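Local coordinates for probable GTP-binding protein EngB (Pyrococcus horikoshii, PDB 2CXX) that binds guanine nucleotides as a TRAFAC-class GTPase and is probably needed for normal cell division and septation, at residues Val87-Gly92 with Ile126-Lys131. Residues are numbered along the deposited sequence; the frame is centred on the assembly and turned at random.
Sequences VLVVDG and IVAVNK. With GDP (guanosine-5'-diphosphate), chain D.
Leu88 and Val90 hold the strand Ile126-Asn130 in parallel register through a ladder of backbone bonds: Leu88 N gives to Ile126 O, Leu88 O takes Ala128 N, Val90 N gives to Ala128 O at 3.0 Å, with an almost straight N-H...O angle of 174°, and Val90 O takes Asn130 N. Past the last strand residue, Gly92 N continues the ladder to Asn130 O at 2.8 Å. Val129 CG1 packs against Gly92 CA at 3.6 Å.

The charged contact lies at the C-terminal ends. Lys131 stretches out beyond CG over the guanine, its CG 3.7 Å from GDP C6, and brings NZ down on Asp91 OD2 from above the carboxylate plane in a 2.9 Å salt bridge. Asn11 O also takes NZ, while Asp91 OD1 caps Ala94 N. A methionine in place of Lys131 would probably leave Asp91 OD2 without its countercharge. Asn130, its CG anti to the backbone N (chi1 -164°), sets ND2 3.1 Å from GDP N7; Val12 O and Ala165 N hold the amide. This is the start of the NKxD guanine-specificity motif.

Apolar packing joins the two strands on both faces: Val90 CG2 meets Val127 CG1 at 3.9 Å on one, Val87 CG1 meets Ala128 CB on the other. Strands 3-8 and 160-162 flank the pair, helix 110-120 packs on Leu88 and Val127, and helix 171-184 on Ile126.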
ATOM      1  N   VAL A  87       3.581  -4.204   1.275  1.00  8.40           N
ATOM      2  CA  VAL A  87       2.175  -4.253   0.885  1.00  7.09           C
ATOM      3  C   VAL A  87       1.763  -2.834   0.512  1.00  6.99           C
ATOM      4  O   VAL A  87       1.802  -1.925   1.352  1.00  8.03           O
ATOM      5  CB  VAL A  87       1.272  -4.687   2.021  1.00  8.16           C
ATOM      6  CG1 VAL A  87      -0.253  -4.717   1.537  1.00  7.97           C
ATOM      7  CG2 VAL A  87       1.692  -6.089   2.456  1.00  9.00           C
ATOM      8  N   LEU A  88       1.433  -2.622  -0.761  1.00  8.31           N
ATOM      9  CA  LEU A  88       0.953  -1.323  -1.175  1.00  8.46           C
ATOM     10  C   LEU A  88      -0.568  -1.460  -1.186  1.00  9.05           C
ATOM     11  O   LEU A  88      -1.127  -2.264  -1.929  1.00  8.83           O
ATOM     12  CB  LEU A  88       1.467  -0.960  -2.601  1.00  9.30           C
ATOM     13  CG  LEU A  88       0.760   0.203  -3.323  1.00 12.02           C
ATOM     14  CD1 LEU A  88       0.879   1.529  -2.595  1.00 10.95           C
ATOM     15  CD2 LEU A  88       1.348   0.342  -4.723  1.00 10.11           C
ATOM     16  N   VAL A  89      -1.234  -0.649  -0.368  1.00  7.72           N
ATOM     17  CA  VAL A  89      -2.700  -0.647  -0.310  1.00  7.29           C
ATOM     18  C   VAL A  89      -3.208   0.386  -1.285  1.00  8.70           C
ATOM     19  O   VAL A  89      -2.751   1.495  -1.245  1.00  9.23           O
ATOM     20  CB  VAL A  89      -3.153  -0.237   1.071  1.00  6.41           C
ATOM     21  CG1 VAL A  89      -4.631  -0.509   1.225  1.00  7.19           C
ATOM     22  CG2 VAL A  89      -2.346  -1.032   2.135  1.00  6.22           C
ATOM     23  N   VAL A  90      -4.118   0.013  -2.187  1.00 10.09           N
ATOM     24  CA  VAL A  90      -4.735   0.966  -3.118  1.00  9.67           C
ATOM     25  C   VAL A  90      -6.217   0.876  -2.969  1.00  9.59           C
ATOM     26  O   VAL A  90      -6.762  -0.125  -2.496  1.00  9.55           O
ATOM     27  CB  VAL A  90      -4.378   0.739  -4.597  1.00 10.55           C
ATOM     28  CG1 VAL A  90      -2.797   0.748  -4.734  1.00 12.03           C
ATOM     29  CG2 VAL A  90      -4.952  -0.529  -5.082  1.00 11.94           C
ATOM     30  N   ASP A  91      -6.892   1.944  -3.392  1.00  8.84           N
ATOM     31  CA  ASP A  91      -8.345   2.006  -3.301  1.00 11.06           C
ATOM     32  C   ASP A  91      -8.749   1.550  -4.721  1.00 10.99           C
ATOM     33  O   ASP A  91      -8.553   2.285  -5.655  1.00 10.90           O
ATOM     34  CB  ASP A  91      -8.742   3.460  -2.996  1.00 10.44           C
ATOM     35  CG  ASP A  91     -10.233   3.706  -3.082  1.00 11.95           C
ATOM     36  OD1 ASP A  91     -10.922   2.911  -3.758  1.00  9.80           O
ATOM     37  OD2 ASP A  91     -10.686   4.713  -2.494  1.00 11.11           O
ATOM     38  N   GLY A  92      -9.264   0.321  -4.833  1.00 11.14           N
ATOM     39  CA  GLY A  92      -9.607  -0.240  -6.146  1.00 12.51           C
ATOM     40  C   GLY A  92     -10.631   0.569  -6.942  1.00 14.04           C
ATOM     41  O   GLY A  92     -10.593   0.615  -8.186  1.00 15.53           O
ATOM     42  N   ILE A 126       3.193  -6.751  -2.710  1.00 10.11           N
ATOM     43  CA  ILE A 126       1.829  -7.255  -2.923  1.00  8.76           C
ATOM     44  C   ILE A 126       0.945  -6.014  -2.966  1.00  9.71           C
ATOM     45  O   ILE A 126       1.154  -5.082  -2.206  1.00 11.69           O
ATOM     46  CB  ILE A 126       1.379  -8.189  -1.739  1.00 10.69           C
ATOM     47  CG1 ILE A 126       2.242  -9.429  -1.705  1.00 10.76           C
ATOM     48  CG2 ILE A 126      -0.123  -8.485  -1.826  1.00 13.95           C
ATOM     49  CD1 ILE A 126       2.243 -10.116  -0.323  1.00 12.65           C
ATOM     50  N   VAL A 127       0.028  -5.931  -3.923  1.00  9.26           N
ATOM     51  CA  VAL A 127      -0.886  -4.809  -3.963  1.00 10.16           C
ATOM     52  C   VAL A 127      -2.203  -5.261  -3.376  1.00 10.70           C
ATOM     53  O   VAL A 127      -2.864  -6.125  -3.959  1.00 10.03           O
ATOM     54  CB  VAL A 127      -1.138  -4.338  -5.431  1.00 11.63           C
ATOM     55  CG1 VAL A 127      -2.195  -3.196  -5.463  1.00 11.89           C
ATOM     56  CG2 VAL A 127       0.191  -3.904  -6.053  1.00 10.53           C
ATOM     57  N   ALA A 128      -2.601  -4.684  -2.238  1.00 10.05           N
ATOM     58  CA  ALA A 128      -3.901  -5.002  -1.624  1.00 10.61           C
ATOM     59  C   ALA A 128      -4.915  -4.062  -2.321  1.00 10.80           C
ATOM     60  O   ALA A 128      -4.870  -2.858  -2.128  1.00 11.41           O
ATOM     61  CB  ALA A 128      -3.873  -4.698  -0.112  1.00 11.12           C
ATOM     62  N   VAL A 129      -5.807  -4.609  -3.137  1.00  9.18           N
ATOM     63  CA  VAL A 129      -6.781  -3.795  -3.853  1.00 10.41           C
ATOM     64  C   VAL A 129      -8.023  -3.710  -2.949  1.00  9.66           C
ATOM     65  O   VAL A 129      -8.918  -4.553  -2.969  1.00 11.03           O
ATOM     66  CB  VAL A 129      -7.070  -4.409  -5.225  1.00  8.57           C
ATOM     67  CG1 VAL A 129      -8.053  -3.477  -5.968  1.00  8.89           C
ATOM     68  CG2 VAL A 129      -5.707  -4.551  -6.031  1.00  8.86           C
ATOM     69  N   ASN A 130      -8.064  -2.644  -2.170  1.00 11.27           N
ATOM     70  CA  ASN A 130      -9.072  -2.487  -1.149  1.00 10.87           C
ATOM     71  C   ASN A 130     -10.344  -1.844  -1.657  1.00 11.37           C
ATOM     72  O   ASN A 130     -10.382  -1.268  -2.748  1.00 10.49           O
ATOM     73  CB  ASN A 130      -8.483  -1.678   0.022  1.00 10.10           C
ATOM     74  CG  ASN A 130      -9.317  -1.799   1.304  1.00  8.77           C
ATOM     75  OD1 ASN A 130      -9.864  -2.856   1.576  1.00 12.84           O
ATOM     76  ND2 ASN A 130      -9.379  -0.741   2.111  1.00  8.68           N
ATOM     77  N   LYS A 131     -11.368  -1.984  -0.837  1.00 11.46           N
ATOM     78  CA  LYS A 131     -12.726  -1.457  -1.079  1.00 11.85           C
ATOM     79  C   LYS A 131     -13.411  -2.256  -2.169  1.00 14.59           C
ATOM     80  O   LYS A 131     -14.199  -1.749  -2.974  1.00 12.63           O
ATOM     81  CB  LYS A 131     -12.703   0.025  -1.433  1.00 11.96           C
ATOM     82  CG  LYS A 131     -11.915   0.851  -0.356  1.00 12.27           C
ATOM     83  CD  LYS A 131     -12.244   2.340  -0.433  1.00 10.85           C
ATOM     84  CE  LYS A 131     -11.443   3.213   0.590  1.00 13.15           C
ATOM     85  NZ  LYS A 131     -11.633   4.678   0.242  1.00 13.40           N
TER
HETATM   86  PB  GDP D1401      -6.027   5.227   5.722  1.00 11.40           P
HETATM   87  O1B GDP D1401      -6.001   6.717   5.669  1.00 11.82           O
HETATM   88  O2B GDP D1401      -5.575   4.609   4.339  1.00 11.08           O
HETATM   89  O3B GDP D1401      -5.525   4.553   6.982  1.00 10.03           O
HETATM   90  O3A GDP D1401      -7.574   4.868   5.726  1.00 11.92           O
HETATM   91  PA  GDP D1401      -8.665   4.354   6.775  1.00 12.53           P
HETATM   92  O1A GDP D1401      -8.347   2.973   7.194  1.00 10.79           O
HETATM   93  O2A GDP D1401      -8.753   5.338   7.999  1.00 12.51           O
HETATM   94  O5' GDP D1401     -10.005   4.233   5.903  1.00 12.75           O
HETATM   95  C5' GDP D1401     -10.341   5.454   5.315  1.00 12.14           C
HETATM   96  C4' GDP D1401     -11.820   5.447   4.910  1.00 12.12           C
HETATM   97  O4' GDP D1401     -12.091   4.293   3.997  1.00 13.55           O
HETATM   98  C3' GDP D1401     -12.818   5.236   5.997  1.00 14.50           C
HETATM   99  O3' GDP D1401     -14.028   5.988   6.148  1.00 16.67           O
HETATM  100  C2' GDP D1401     -12.949   3.701   6.106  1.00 14.18           C
HETATM  101  O2' GDP D1401     -14.268   3.359   6.676  1.00 17.69           O
HETATM  102  C1' GDP D1401     -13.091   3.400   4.611  1.00 12.40           C
HETATM  103  N9  GDP D1401     -12.734   2.027   4.227  1.00 13.37           N
HETATM  104  C8  GDP D1401     -11.582   1.286   4.575  1.00 14.21           C
HETATM  105  N7  GDP D1401     -11.628   0.123   4.022  1.00 11.33           N
HETATM  106  C5  GDP D1401     -12.781   0.020   3.290  1.00 12.38           C
HETATM  107  C6  GDP D1401     -13.379  -0.988   2.473  1.00 15.03           C
HETATM  108  O6  GDP D1401     -12.867  -2.051   2.305  1.00 15.24           O
HETATM  109  N1  GDP D1401     -14.597  -0.723   1.855  1.00 14.83           N
HETATM  110  C2  GDP D1401     -15.222   0.479   2.031  1.00 15.90           C
HETATM  111  N2  GDP D1401     -16.429   0.688   1.404  1.00 13.48           N
HETATM  112  N3  GDP D1401     -14.692   1.430   2.785  1.00 14.43           N
HETATM  113  C4  GDP D1401     -13.483   1.237   3.424  1.00 13.24           C